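Side-chain contacts in halohydrin dehalogenase (Rhizobium radiobacter, PDB 4IY1), which probably catalyses the reversible, cofactor-independent conversion of vicinal halohydrins to epoxides, with release of halide, and the opening of epoxides by nucleophiles such as cyanide: residues H31-S34 against F35-Q38; D99-E102 against A103-K107; S132-F136 against G137-E141; K140-S143 against T144-S147; Y187-E190 against P191-S195. The protein carries 37 engineered substitutions. All blocks are in the same frame, centred on the assembly; numbering follows the deposited sequence.

Contact 1: H31-S34 against F35-Q38; sequences HDES and FKHQ. Engineered in segment 35-38: His37 (natural residue Gln), Gln38 (natural residue Lys).
The CB methylene of Asp32 sits over the middle of one face of the Phe35 ring, 3.6 Å from its centroid and 7° off the ring normal, a CH-pi contact within a single turn of chain. The ring takes this place because Phe35 CG stands beside its own backbone N, opposite the carbonyl carbon (chi1 -65°). On the same aspartate the carboxylate folds toward the chain ahead: OD1 of Asp32 accepts from Ser34 N at 2.9 Å, which makes an Asx turn, and from Ser34 OG at 3.0 Å. The two donors approach the anti side of OD1 from opposite faces of the carboxylate plane. Three i to i+3 backbone bonds carry the 3-10 turn beneath, among them Phe35 N to Asp32 O (3.0 Å) and Lys36 N to Glu33 O (3.1 Å). Outside it, Glu33 and Lys36 run side by side, but OE2 of Glu33 and NZ of Lys36, 4.1 Å apart, fall short of a salt bridge.

Further out, Lys10 NZ also bonds Ser34 OG, while Phe44 meets the Phe35 ring edge-to-face and Leu41 packs on it. A serine in place of Phe35 would probably strip Asp32 CB of its aromatic partner and open a gap before Phe44 and Leu41. The turn leads from strand 27-30 of the Rossmann-like sheet into helix 38-47, with engineered His37 at the N-cap. One aspartate thus serves two chemistries: OD1 is held by the turn and OD2 weakly by the backbone N of Lys10, donors that would probably suit an anionic carboxylate, while the methylene packs on the ring.

Contact 2: D99-E102 against A103-K107; sequences DMVE and ALQIK. Engineered in segment 99-102: Asp99 (natural residue Gly), Met100 (natural residue Ala). Engineered in segment 103-107: Lys107 (natural residue Arg).
A chi1 of -167° followed by a bend at chi2 (67°) folds the Glu102 carboxylate back across Ile106, OE1 of the glutamate lying 3.5 Å from Ile106 CG1 and its OE2 3.5 Å from Ile106 CG2. Met100, an engineered residue also bent beyond CG, runs alongside Leu104 and lays SD 3.7 Å from Leu104 CD1. Both pairs lie one turn apart on helix 94-122, a long helix of the Rossmann-like fold that, as in many short-chain dehydrogenases, helps to build a subunit interface. The polar ends reach across to the second subunit: Glu102 OE2 forms a salt bridge with Arg98 of that subunit, and Gln105 OE1 a hydrogen bond with its Gln105. With a glutamine at Glu102, Arg98 of the second subunit would probably be left without its opposite charge. Val101 and Gln105 lie side by side on the same interface, Val101 CG1 3.6 Å from Gln105 OE1, and Val101 packs on its counterpart in the second subunit. Here the helix widens into a pi-type turn, and the bond from the backbone N of engineered Lys107 to Glu102 O is weak. Val101 O is gripped twice, by Gln105 N at 2.8 Å and, more straightly, by Ile106 N at 2.9 Å (N-H...O 166°).

Contact 3: S132-F136 against G137-E141; sequences SAASF and GPWKE. Engineered in segment 132-136: Ala134 (natural residue Thr), Ser135 (natural residue Pro).
Phe136 leads into Gly137 with a positive phi of 43°, uncommon for a residue with a bulky side chain, in the third position of a type II beta turn that runs from Ala134 to Gly137. Gly137 N donates to Ala134 O to close the turn, although the exact place of that nitrogen is less certain. A side chain on Gly137 would probably come too close to the carbonyl oxygens of Ala133 and Ala134. Ala134 O has a second partner, a water that donates to it at 2.9 Å and accepts from Trp139 N at 3.2 Å, so that the turn is tied to the loop beyond it.

Trp139 meets the turn with the rim of its six-membered ring. Ala134 CA lies at this edge, near the ring plane, 3.6 Å from Trp139 CZ3, and Ala134 CB, the methyl of an engineered residue, lies 3.8 Å from the same atom. A chi1 of -69° swings the indole back that way, and Pro138 CD lies over one of its faces. Trp86 and Phe243 also meet this ring, and Val246 of the third subunit packs on it.

At the start of the loop, Ser132 OG accepts from Ala134 N at 3.0 Å, an ST turn, while the hydroxyl of engineered Ser135 donates to Ser132 O at 3.0 Å. Ser132 packs against Tyr145 and Arg149, a grouping consistent with the Ser-Tyr-Arg catalytic triad of halohydrin dehalogenases.

Contact 4: K140-S143 against T144-S147; sequences KELS and TYAS. Engineered in segment 144-147: Ala146 (natural residue Thr).
Leu142 O receives Ala146 N at 2.9 Å (N-H...O 155°) and Ser143 O receives Ser147 N at 3.1 Å, the first i to i+4 bonds of helix 143-163, with Leu142 at the N-cap. The side chains of this first turn are all buried. Leu142 and Tyr145 meet loosely, Leu142 CG 4.2 Å from Tyr145 CB, the leucine coming obliquely to the phenol ring. In Tyr145 the first torsion of -174° sets CG opposite the backbone N and places the ring against Ser132 and engineered Ala134 and beside engineered Met100 and Leu104 of helix 94-122, with Tyr145 OH bonding Arg149 NH2 one turn further along. The methyl of engineered Ala146 sits close to the chain before it, CB 3.6 Å from Leu142 O.

This is the start of the long helix after the fifth strand of the Rossmann-like sheet, the helix that in short-chain dehydrogenases bears the Tyr-x-x-x-Lys pair. Here the spacing is Tyr145 to Arg149, consistent with the Tyr and Arg of the catalytic triad of halohydrin dehalogenases.

Ser147 turns its hydroxyl back toward the same turn. Its OG lies 3.4 Å from both Ser143 O and Thr144 O, both long and weak; its stronger partner is Tyr97 OH. Ser147 CB also approaches Ser143 O, at 3.4 Å. Thr144 faces helix 94-122 through Tyr97 and packs on Phe109 of the second subunit, while Ser147 packs on Gly151 of that same subunit.

Contact 5: Y187-E190 against P191-S195; sequences YPSE and PWKTS. Engineered in segment 187-190: Ser189 (natural residue Thr). Engineered in segment 191-195: Ser195 (natural residue Asn).
Pro188 O meets Trp192 in two ways: Trp192 N donates to it at 3.3 Å, in the carbonyl plane, and the oxygen lies in the plane of the indole at its edge, 3.1 Å from Trp192 CD1. Pro188 is the N-cap of the short helix 189-192. The next backbone bond, Lys193 N to Ser189 O, is modelled implausibly short and its length is doubtful. A cis peptide bond joins Glu190 to Pro191.

Tyr187 carries the other half of the contact. With CG placed beside its own backbone N (chi1 -78°), it brings the CD2 side of its ring over one face of the indole, an edge-to-face pair with the Tyr187 ring and the five-membered ring of Trp192 4.8 Å apart at their centroids and their planes at 57°. Tyr187 CD2 stands 3.6 Å from Trp192 CE2. Pro188 CD adds an apolar touch 3.7 Å from Trp192 CD1. Trp249 of the third subunit meets both aromatic rings, joining this cluster to the assembly.

At the outer side, Ser189 OG, the hydroxyl of an engineered residue, lies 3.7 Å from Lys193 CE. Asp179 holds both side chains, by a hydrogen bond to Ser189 OG and a salt bridge to Lys193 NZ. The turn therefore has an aromatic inner side and a charged outer one, and the carboxylate of Asp179 probably keeps the lysine ammonium drawn against the helix start.

How the contacts relate
From the N terminus the five contacts follow in series, each a turn of continuous chain; none encloses or crosses another, although contacts 3 and 4 overlap at Lys140 and Glu141. Contact 1 turns the chain from strand 27-30 into helix 38-47, about 30 Å between centres from contact 3 and on the opposite side of the chain's centre. Contact 2 lies within helix 94-122 and touches contact 4, Met100 and Leu104 packing on Thr144 and Tyr145, which joins the two long helices. Contacts 3 and 4 carry the chain from strand 126-130 into helix 143-163. Contact 5, beyond strand 170-175, forms the short helix 189-192 leading to helix 196-205; its nearest atoms come within about 4 Å of contact 3 without touching.

Contact 1: H31-S34 against F35-Q38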
loop_
_atom_site.group_PDB
_atom_site.type_symbol
_atom_site.label_atom_id
_atom_site.label_comp_id
_atom_site.label_asym_id
_atom_site.label_seq_id
_atom_site.Cartn_x
_atom_site.Cartn_y
_atom_site.Cartn_z
ATOM N N HIS B 31 -28.897 -14.765 -4.023
ATOM C CA HIS B 31 -28.927 -15.542 -2.814
ATOM C C HIS B 31 -29.205 -14.636 -1.654
ATOM O O HIS B 31 -28.853 -13.446 -1.671
ATOM C CB HIS B 31 -27.607 -16.302 -2.652
ATOM C CG HIS B 31 -27.173 -16.495 -1.215
ATOM N ND1 HIS B 31 -26.732 -15.481 -0.448
ATOM C CD2 HIS B 31 -27.126 -17.634 -0.421
ATOM C CE1 HIS B 31 -26.481 -15.933 0.793
ATOM N NE2 HIS B 31 -26.705 -17.252 0.806
ATOM N N ASP B 32 -29.947 -15.151 -0.682
ATOM C CA ASP B 32 -30.139 -14.450 0.575
ATOM C C ASP B 32 -30.545 -15.435 1.651
ATOM O O ASP B 32 -31.127 -16.501 1.360
ATOM C CB ASP B 32 -31.210 -13.365 0.441
ATOM C CG ASP B 32 -31.173 -12.386 1.578
ATOM O OD1 ASP B 32 -31.952 -12.540 2.534
ATOM O OD2 ASP B 32 -30.307 -11.499 1.578
ATOM N N GLU B 33 -30.166 -15.119 2.880
ATOM C CA GLU B 33 -30.473 -15.976 4.017
ATOM C C GLU B 33 -31.996 -16.147 4.093
ATOM O O GLU B 33 -32.516 -17.257 4.262
ATOM C CB GLU B 33 -29.909 -15.345 5.298
ATOM C CG GLU B 33 -29.830 -16.271 6.496
ATOM C CD GLU B 33 -29.015 -15.682 7.643
ATOM O OE1 GLU B 33 -28.053 -14.930 7.374
ATOM O OE2 GLU B 33 -29.303 -16.001 8.821
ATOM N N SER B 34 -32.707 -15.068 3.799
ATOM C CA SER B 34 -34.144 -15.059 3.955
ATOM C C SER B 34 -34.829 -15.904 2.882
ATOM O O SER B 34 -36.004 -16.227 3.004
ATOM C CB SER B 34 -34.674 -13.636 3.952
ATOM O OG SER B 34 -34.900 -13.197 2.627
ATOM N N PHE B 35 -34.098 -16.276 1.838
ATOM C CA PHE B 35 -34.682 -17.116 0.802
ATOM C C PHE B 35 -34.806 -18.564 1.261
ATOM O O PHE B 35 -35.046 -19.455 0.445
ATOM C CB PHE B 35 -33.895 -17.049 -0.506
ATOM C CG PHE B 35 -33.913 -15.704 -1.162
ATOM C CD1 PHE B 35 -32.994 -15.391 -2.150
ATOM C CD2 PHE B 35 -34.778 -14.715 -0.727
ATOM C CE1 PHE B 35 -32.965 -14.127 -2.717
ATOM C CE2 PHE B 35 -34.793 -13.468 -1.325
ATOM C CZ PHE B 35 -33.889 -13.173 -2.323
ATOM N N LYS B 36 -34.517 -18.801 2.537
ATOM C CA LYS B 36 -34.821 -20.075 3.198
ATOM C C LYS B 36 -36.333 -20.299 3.224
ATOM O O LYS B 36 -36.825 -21.376 2.904
ATOM C CB LYS B 36 -34.303 -20.052 4.636
ATOM C CG LYS B 36 -32.823 -20.362 4.765
ATOM C CD LYS B 36 -32.415 -20.575 6.219
ATOM C CE LYS B 36 -33.182 -19.644 7.137
ATOM N NZ LYS B 36 -32.263 -18.643 7.735
ATOM N N HIS B 37 -37.052 -19.260 3.622
ATOM C CA HIS B 37 -38.499 -19.269 3.675
ATOM C C HIS B 37 -39.104 -18.868 2.357
ATOM O O HIS B 37 -38.958 -17.714 1.924
ATOM C CB HIS B 37 -38.938 -18.289 4.748
ATOM C CG HIS B 37 -38.025 -18.263 5.942
ATOM N ND1 HIS B 37 -37.381 -17.148 6.334
ATOM C CD2 HIS B 37 -37.586 -19.286 6.778
ATOM C CE1 HIS B 37 -36.619 -17.428 7.407
ATOM N NE2 HIS B 37 -36.757 -18.735 7.686
ATOM N N GLN B 38 -39.871 -19.777 1.756
ATOM C CA GLN B 38 -40.482 -19.530 0.446
ATOM C C GLN B 38 -41.463 -18.352 0.381
ATOM O O GLN B 38 -41.676 -17.787 -0.688
ATOM C CB GLN B 38 -41.141 -20.789 -0.098
ATOM C CG GLN B 38 -42.519 -21.036 0.478
ATOM C CD GLN B 38 -43.309 -22.032 -0.343
ATOM O OE1 GLN B 38 -42.783 -22.633 -1.284
ATOM N NE2 GLN B 38 -44.576 -22.219 0.011
#

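Contact 2: D99-E102 against A103-K107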
loop_
_atom_site.group_PDB
_atom_site.type_symbol
_atom_site.label_atom_id
_atom_site.label_comp_id
_atom_site.label_asym_id
_atom_site.label_seq_id
_atom_site.Cartn_x
_atom_site.Cartn_y
_atom_site.Cartn_z
ATOM N N ASP B 99 -16.122 -16.828 14.045
ATOM C CA ASP B 99 -17.360 -16.530 13.319
ATOM C C ASP B 99 -17.191 -15.367 12.327
ATOM O O ASP B 99 -17.783 -15.378 11.250
ATOM C CB ASP B 99 -18.515 -16.207 14.284
ATOM C CG ASP B 99 -18.908 -17.386 15.168
ATOM O OD1 ASP B 99 -18.583 -18.550 14.836
ATOM O OD2 ASP B 99 -19.505 -17.133 16.238
ATOM N N MET B 100 -16.502 -14.314 12.749
ATOM C CA MET B 100 -16.151 -13.200 11.849
ATOM C C MET B 100 -15.395 -13.722 10.608
ATOM O O MET B 100 -15.827 -13.534 9.471
ATOM C CB MET B 100 -15.319 -12.155 12.616
ATOM C CG MET B 100 -15.118 -10.799 11.927
ATOM S SD MET B 100 -16.641 -9.882 11.704
ATOM C CE MET B 100 -16.712 -9.061 13.305
ATOM N N VAL B 101 -14.325 -14.470 10.831
ATOM C CA VAL B 101 -13.542 -14.998 9.710
ATOM C C VAL B 101 -14.417 -15.960 8.860
ATOM O O VAL B 101 -14.451 -15.891 7.625
ATOM C CB VAL B 101 -12.257 -15.670 10.233
ATOM C CG1 VAL B 101 -11.535 -16.397 9.112
ATOM C CG2 VAL B 101 -11.334 -14.616 10.860
ATOM N N GLU B 102 -15.214 -16.777 9.534
ATOM C CA GLU B 102 -16.152 -17.622 8.827
ATOM C C GLU B 102 -17.020 -16.817 7.855
ATOM O O GLU B 102 -17.059 -17.119 6.656
ATOM C CB GLU B 102 -16.991 -18.464 9.803
ATOM C CG GLU B 102 -17.761 -19.579 9.097
ATOM C CD GLU B 102 -16.836 -20.651 8.514
ATOM O OE1 GLU B 102 -15.745 -20.884 9.082
ATOM O OE2 GLU B 102 -17.188 -21.263 7.481
ATOM N N ALA B 103 -17.652 -15.737 8.339
ATOM C CA ALA B 103 -18.585 -14.945 7.481
ATOM C C ALA B 103 -17.858 -14.147 6.388
ATOM O O ALA B 103 -18.357 -14.030 5.265
ATOM C CB ALA B 103 -19.477 -14.012 8.338
ATOM N N LEU B 104 -16.700 -13.560 6.714
ATOM C CA LEU B 104 -16.122 -12.548 5.811
ATOM C C LEU B 104 -15.020 -13.103 4.921
ATOM O O LEU B 104 -14.686 -12.511 3.903
ATOM C CB LEU B 104 -15.589 -11.342 6.596
ATOM C CG LEU B 104 -16.681 -10.592 7.384
ATOM C CD1 LEU B 104 -16.114 -9.349 8.050
ATOM C CD2 LEU B 104 -17.856 -10.240 6.455
ATOM N N GLN B 105 -14.465 -14.245 5.305
ATOM C CA GLN B 105 -13.216 -14.729 4.701
ATOM C C GLN B 105 -13.348 -16.137 4.181
ATOM O O GLN B 105 -13.037 -16.409 3.009
ATOM C CB GLN B 105 -12.092 -14.655 5.725
ATOM C CG GLN B 105 -10.763 -14.219 5.182
ATOM C CD GLN B 105 -9.692 -14.225 6.268
ATOM O OE1 GLN B 105 -9.917 -13.716 7.356
ATOM N NE2 GLN B 105 -8.524 -14.812 5.977
ATOM N N ILE B 106 -13.804 -17.052 5.035
ATOM C CA ILE B 106 -14.027 -18.467 4.573
ATOM C C ILE B 106 -15.111 -18.511 3.493
ATOM O O ILE B 106 -15.020 -19.259 2.496
ATOM C CB ILE B 106 -14.425 -19.401 5.731
ATOM C CG1 ILE B 106 -13.463 -19.282 6.917
ATOM C CG2 ILE B 106 -14.556 -20.822 5.247
ATOM C CD1 ILE B 106 -12.010 -19.583 6.611
ATOM N N LYS B 107 -16.089 -17.626 3.634
ATOM C CA LYS B 107 -17.241 -17.627 2.721
ATOM C C LYS B 107 -16.830 -17.315 1.294
ATOM O O LYS B 107 -17.152 -18.072 0.380
ATOM C CB LYS B 107 -18.352 -16.673 3.240
ATOM C CG LYS B 107 -19.565 -16.542 2.321
ATOM C CD LYS B 107 -20.382 -17.834 2.269
ATOM C CE LYS B 107 -21.011 -18.163 3.617
ATOM N NZ LYS B 107 -21.487 -19.559 3.595
#

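Contact 3: S132-F136 against G137-E141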
loop_
_atom_site.group_PDB
_atom_site.type_symbol
_atom_site.label_atom_id
_atom_site.label_comp_id
_atom_site.label_asym_id
_atom_site.label_seq_id
_atom_site.Cartn_x
_atom_site.Cartn_y
_atom_site.Cartn_z
ATOM N N SER B 132 -14.249 -4.427 2.372
ATOM C CA SER B 132 -14.445 -3.181 3.098
ATOM C C SER B 132 -13.163 -2.356 3.180
ATOM O O SER B 132 -12.068 -2.919 3.328
ATOM C CB SER B 132 -14.922 -3.466 4.507
ATOM O OG SER B 132 -14.914 -2.279 5.268
ATOM N N ALA B 133 -13.324 -1.025 3.265
ATOM C CA ALA B 133 -12.190 -0.113 3.352
ATOM C C ALA B 133 -11.709 -0.056 4.787
ATOM O O ALA B 133 -10.708 0.585 5.093
ATOM C CB ALA B 133 -12.570 1.273 2.849
ATOM N N ALA B 134 -12.349 -0.847 5.643
ATOM C CA ALA B 134 -11.869 -1.034 7.007
ATOM C C ALA B 134 -10.511 -1.769 7.077
ATOM O O ALA B 134 -9.720 -1.481 7.947
ATOM C CB ALA B 134 -12.918 -1.750 7.837
ATOM N N SER B 135 -10.191 -2.573 6.059
ATOM C CA SER B 135 -8.835 -3.179 5.929
ATOM C C SER B 135 -7.700 -2.156 6.073
ATOM O O SER B 135 -7.599 -1.214 5.292
ATOM C CB SER B 135 -8.674 -3.870 4.561
ATOM O OG SER B 135 -9.775 -4.691 4.257
ATOM N N PHE B 136 -6.775 -2.409 6.986
ATOM C CA PHE B 136 -5.739 -1.419 7.272
ATOM C C PHE B 136 -6.308 -0.001 7.357
ATOM O O PHE B 136 -5.606 0.965 7.054
ATOM C CB PHE B 136 -4.632 -1.482 6.208
ATOM C CG PHE B 136 -3.894 -2.798 6.183
ATOM C CD1 PHE B 136 -2.772 -3.004 6.994
ATOM C CD2 PHE B 136 -4.312 -3.827 5.346
ATOM C CE1 PHE B 136 -2.105 -4.240 6.993
ATOM C CE2 PHE B 136 -3.647 -5.062 5.329
ATOM C CZ PHE B 136 -2.529 -5.255 6.133
ATOM N N GLY B 137 -7.579 0.124 7.758
ATOM C CA GLY B 137 -8.237 1.441 7.828
ATOM C C GLY B 137 -7.918 2.194 9.115
ATOM O O GLY B 137 -7.113 1.730 9.929
ATOM N N PRO B 138 -8.596 3.337 9.343
ATOM C CA PRO B 138 -8.222 4.241 10.427
ATOM C C PRO B 138 -9.038 4.051 11.717
ATOM O O PRO B 138 -8.857 4.834 12.661
ATOM C CB PRO B 138 -8.529 5.610 9.832
ATOM C CG PRO B 138 -9.763 5.349 9.005
ATOM C CD PRO B 138 -9.567 3.967 8.416
ATOM N N TRP B 139 -9.931 3.055 11.760
ATOM C CA TRP B 139 -10.730 2.797 12.984
ATOM C C TRP B 139 -9.989 2.118 14.104
ATOM O O TRP B 139 -9.027 1.385 13.868
ATOM C CB TRP B 139 -11.975 1.995 12.659
ATOM C CG TRP B 139 -12.980 2.776 11.863
ATOM C CD1 TRP B 139 -13.809 3.807 12.308
ATOM C CD2 TRP B 139 -13.218 2.684 10.441
ATOM N NE1 TRP B 139 -14.593 4.270 11.290
ATOM C CE2 TRP B 139 -14.266 3.658 10.135
ATOM C CE3 TRP B 139 -12.719 1.883 9.423
ATOM C CZ2 TRP B 139 -14.760 3.822 8.865
ATOM C CZ3 TRP B 139 -13.223 2.056 8.140
ATOM C CH2 TRP B 139 -14.224 3.004 7.866
ATOM N N LYS B 140 -10.467 2.301 15.338
ATOM C CA LYS B 140 -10.014 1.479 16.450
ATOM C C LYS B 140 -11.141 0.649 17.059
ATOM O O LYS B 140 -12.303 0.794 16.682
ATOM C CB LYS B 140 -9.306 2.322 17.501
ATOM C CG LYS B 140 -9.926 3.689 17.750
ATOM C CD LYS B 140 -9.133 4.457 18.797
ATOM C CE LYS B 140 -10.020 5.424 19.584
ATOM N NZ LYS B 140 -9.537 5.543 21.006
ATOM N N GLU B 141 -10.774 -0.355 17.844
ATOM C CA GLU B 141 -11.739 -1.364 18.351
ATOM C C GLU B 141 -12.603 -2.085 17.315
ATOM O O GLU B 141 -13.660 -2.635 17.668
ATOM C CB GLU B 141 -12.651 -0.766 19.413
ATOM C CG GLU B 141 -12.133 -0.987 20.813
ATOM C CD GLU B 141 -12.915 -0.198 21.829
ATOM O OE1 GLU B 141 -12.271 0.460 22.680
ATOM O OE2 GLU B 141 -14.167 -0.213 21.736
HETATM O O HOH W 1 -10.009 0.195 10.281
#

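Contact 4: K140-S143 against T144-S147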
loop_
_atom_site.group_PDB
_atom_site.type_symbol
_atom_site.label_atom_id
_atom_site.label_comp_id
_atom_site.label_asym_id
_atom_site.label_seq_id
_atom_site.Cartn_x
_atom_site.Cartn_y
_atom_site.Cartn_z
ATOM N N LYS B 140 -10.467 2.301 15.338
ATOM C CA LYS B 140 -10.014 1.479 16.450
ATOM C C LYS B 140 -11.141 0.649 17.059
ATOM O O LYS B 140 -12.303 0.794 16.682
ATOM C CB LYS B 140 -9.306 2.322 17.501
ATOM C CG LYS B 140 -9.926 3.689 17.750
ATOM C CD LYS B 140 -9.133 4.457 18.797
ATOM C CE LYS B 140 -10.020 5.424 19.584
ATOM N NZ LYS B 140 -9.537 5.543 21.006
ATOM N N GLU B 141 -10.774 -0.355 17.844
ATOM C CA GLU B 141 -11.739 -1.364 18.351
ATOM C C GLU B 141 -12.603 -2.085 17.315
ATOM O O GLU B 141 -13.660 -2.635 17.668
ATOM C CB GLU B 141 -12.651 -0.766 19.413
ATOM C CG GLU B 141 -12.133 -0.987 20.813
ATOM C CD GLU B 141 -12.915 -0.198 21.829
ATOM O OE1 GLU B 141 -12.271 0.460 22.680
ATOM O OE2 GLU B 141 -14.167 -0.213 21.736
ATOM N N LEU B 142 -12.154 -2.060 16.056
ATOM C CA LEU B 142 -12.834 -2.695 14.930
ATOM C C LEU B 142 -12.008 -3.896 14.415
ATOM O O LEU B 142 -12.102 -4.277 13.254
ATOM C CB LEU B 142 -12.988 -1.663 13.806
ATOM C CG LEU B 142 -14.037 -1.923 12.727
ATOM C CD1 LEU B 142 -15.386 -2.143 13.380
ATOM C CD2 LEU B 142 -14.099 -0.790 11.710
ATOM N N SER B 143 -11.248 -4.519 15.297
ATOM C CA SER B 143 -10.075 -5.283 14.891
ATOM C C SER B 143 -10.364 -6.621 14.197
ATOM O O SER B 143 -9.763 -6.943 13.170
ATOM C CB SER B 143 -9.131 -5.489 16.080
ATOM O OG SER B 143 -9.387 -6.727 16.723
ATOM N N THR B 144 -11.296 -7.387 14.732
ATOM C CA THR B 144 -11.691 -8.628 14.082
ATOM C C THR B 144 -12.227 -8.358 12.678
ATOM O O THR B 144 -11.885 -9.065 11.724
ATOM C CB THR B 144 -12.786 -9.369 14.888
ATOM O OG1 THR B 144 -13.886 -8.489 15.108
ATOM C CG2 THR B 144 -12.251 -9.847 16.242
ATOM N N TYR B 145 -13.078 -7.341 12.550
ATOM C CA TYR B 145 -13.665 -6.993 11.270
ATOM C C TYR B 145 -12.620 -6.512 10.248
ATOM O O TYR B 145 -12.655 -6.902 9.090
ATOM C CB TYR B 145 -14.721 -5.899 11.461
ATOM C CG TYR B 145 -15.472 -5.579 10.185
ATOM C CD1 TYR B 145 -15.128 -4.492 9.412
ATOM C CD2 TYR B 145 -16.555 -6.342 9.790
ATOM C CE1 TYR B 145 -15.867 -4.146 8.282
ATOM C CE2 TYR B 145 -17.282 -6.033 8.655
ATOM C CZ TYR B 145 -16.959 -4.905 7.926
ATOM O OH TYR B 145 -17.626 -4.658 6.739
ATOM N N ALA B 146 -11.717 -5.636 10.675
ATOM C CA ALA B 146 -10.772 -5.016 9.739
ATOM C C ALA B 146 -9.923 -6.142 9.173
ATOM O O ALA B 146 -9.592 -6.154 7.985
ATOM C CB ALA B 146 -9.888 -4.001 10.472
ATOM N N SER B 147 -9.505 -7.048 10.053
ATOM C CA SER B 147 -8.536 -8.071 9.678
ATOM C C SER B 147 -9.110 -9.163 8.788
ATOM O O SER B 147 -8.500 -9.529 7.792
ATOM C CB SER B 147 -7.816 -8.630 10.909
ATOM O OG SER B 147 -8.536 -9.675 11.487
#

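Contact 5: Y187-E190 against P191-S195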
loop_
_atom_site.group_PDB
_atom_site.type_symbol
_atom_site.label_atom_id
_atom_site.label_comp_id
_atom_site.label_asym_id
_atom_site.label_seq_id
_atom_site.Cartn_x
_atom_site.Cartn_y
_atom_site.Cartn_z
ATOM N N TYR B 187 -24.633 1.155 5.957
ATOM C CA TYR B 187 -24.953 2.590 6.094
ATOM C C TYR B 187 -26.413 2.856 5.769
ATOM O O TYR B 187 -26.728 3.421 4.709
ATOM C CB TYR B 187 -24.039 3.448 5.199
ATOM C CG TYR B 187 -22.657 3.643 5.767
ATOM C CD1 TYR B 187 -21.664 2.673 5.590
ATOM C CD2 TYR B 187 -22.372 4.726 6.582
ATOM C CE1 TYR B 187 -20.408 2.818 6.165
ATOM C CE2 TYR B 187 -21.117 4.879 7.164
ATOM C CZ TYR B 187 -20.133 3.931 6.942
ATOM O OH TYR B 187 -18.867 4.124 7.483
ATOM N N PRO B 188 -27.320 2.370 6.643
ATOM C CA PRO B 188 -28.753 2.518 6.418
ATOM C C PRO B 188 -29.159 4.005 6.332
ATOM O O PRO B 188 -28.527 4.868 6.976
ATOM C CB PRO B 188 -29.389 1.820 7.640
ATOM C CG PRO B 188 -28.327 1.788 8.667
ATOM C CD PRO B 188 -27.018 1.715 7.925
ATOM N N SER B 189 -30.067 4.298 5.400
ATOM C CA SER B 189 -30.569 5.653 5.161
ATOM C C SER B 189 -30.769 6.415 6.470
ATOM O O SER B 189 -30.215 7.505 6.659
ATOM C CB SER B 189 -31.873 5.598 4.368
ATOM O OG SER B 189 -31.655 5.044 3.074
ATOM N N GLU B 190 -31.450 5.783 7.418
ATOM C CA GLU B 190 -31.402 6.245 8.800
ATOM C C GLU B 190 -30.504 5.349 9.628
ATOM O O GLU B 190 -30.682 4.130 9.631
ATOM C CB GLU B 190 -32.805 6.263 9.389
ATOM C CG GLU B 190 -33.884 6.488 8.338
ATOM C CD GLU B 190 -35.193 6.905 8.962
ATOM O OE1 GLU B 190 -35.497 6.416 10.075
ATOM O OE2 GLU B 190 -35.900 7.736 8.353
ATOM N N PRO B 191 -29.562 5.948 10.379
ATOM C CA PRO B 191 -29.513 7.371 10.712
ATOM C C PRO B 191 -28.692 8.232 9.740
ATOM O O PRO B 191 -28.520 9.430 9.968
ATOM C CB PRO B 191 -28.852 7.383 12.100
ATOM C CG PRO B 191 -28.036 6.118 12.164
ATOM C CD PRO B 191 -28.518 5.177 11.083
ATOM N N TRP B 192 -28.175 7.627 8.675
ATOM C CA TRP B 192 -27.120 8.260 7.887
ATOM C C TRP B 192 -27.542 9.410 7.039
ATOM O O TRP B 192 -26.772 10.353 6.861
ATOM C CB TRP B 192 -26.363 7.228 7.056
ATOM C CG TRP B 192 -25.504 6.407 7.954
ATOM C CD1 TRP B 192 -25.813 5.165 8.483
ATOM C CD2 TRP B 192 -24.348 6.882 8.737
ATOM N NE1 TRP B 192 -24.916 4.820 9.457
ATOM C CE2 TRP B 192 -23.978 5.786 9.612
ATOM C CE3 TRP B 192 -23.541 8.015 8.698
ATOM C CZ2 TRP B 192 -22.867 5.848 10.440
ATOM C CZ3 TRP B 192 -22.456 8.085 9.559
ATOM C CH2 TRP B 192 -22.107 7.015 10.391
ATOM N N LYS B 193 -28.745 9.323 6.469
ATOM C CA LYS B 193 -29.328 10.439 5.725
ATOM C C LYS B 193 -30.176 11.385 6.596
ATOM O O LYS B 193 -30.371 12.541 6.236
ATOM C CB LYS B 193 -30.128 9.937 4.516
ATOM C CG LYS B 193 -29.289 9.767 3.247
ATOM C CD LYS B 193 -30.164 9.652 2.004
ATOM C CE LYS B 193 -30.469 8.196 1.666
ATOM N NZ LYS B 193 -29.423 7.636 0.753
ATOM N N THR B 194 -30.576 10.935 7.784
ATOM C CA THR B 194 -31.498 11.719 8.616
ATOM C C THR B 194 -30.877 12.406 9.848
ATOM O O THR B 194 -31.174 13.565 10.132
ATOM C CB THR B 194 -32.739 10.902 9.016
ATOM O OG1 THR B 194 -32.335 9.778 9.807
ATOM C CG2 THR B 194 -33.496 10.411 7.759
ATOM N N SER B 195 -30.019 11.705 10.577
ATOM C CA SER B 195 -29.488 12.248 11.819
ATOM C C SER B 195 -28.393 13.293 11.610
ATOM O O SER B 195 -27.287 12.967 11.170
ATOM C CB SER B 195 -28.976 11.145 12.722
ATOM O OG SER B 195 -27.969 11.642 13.590
#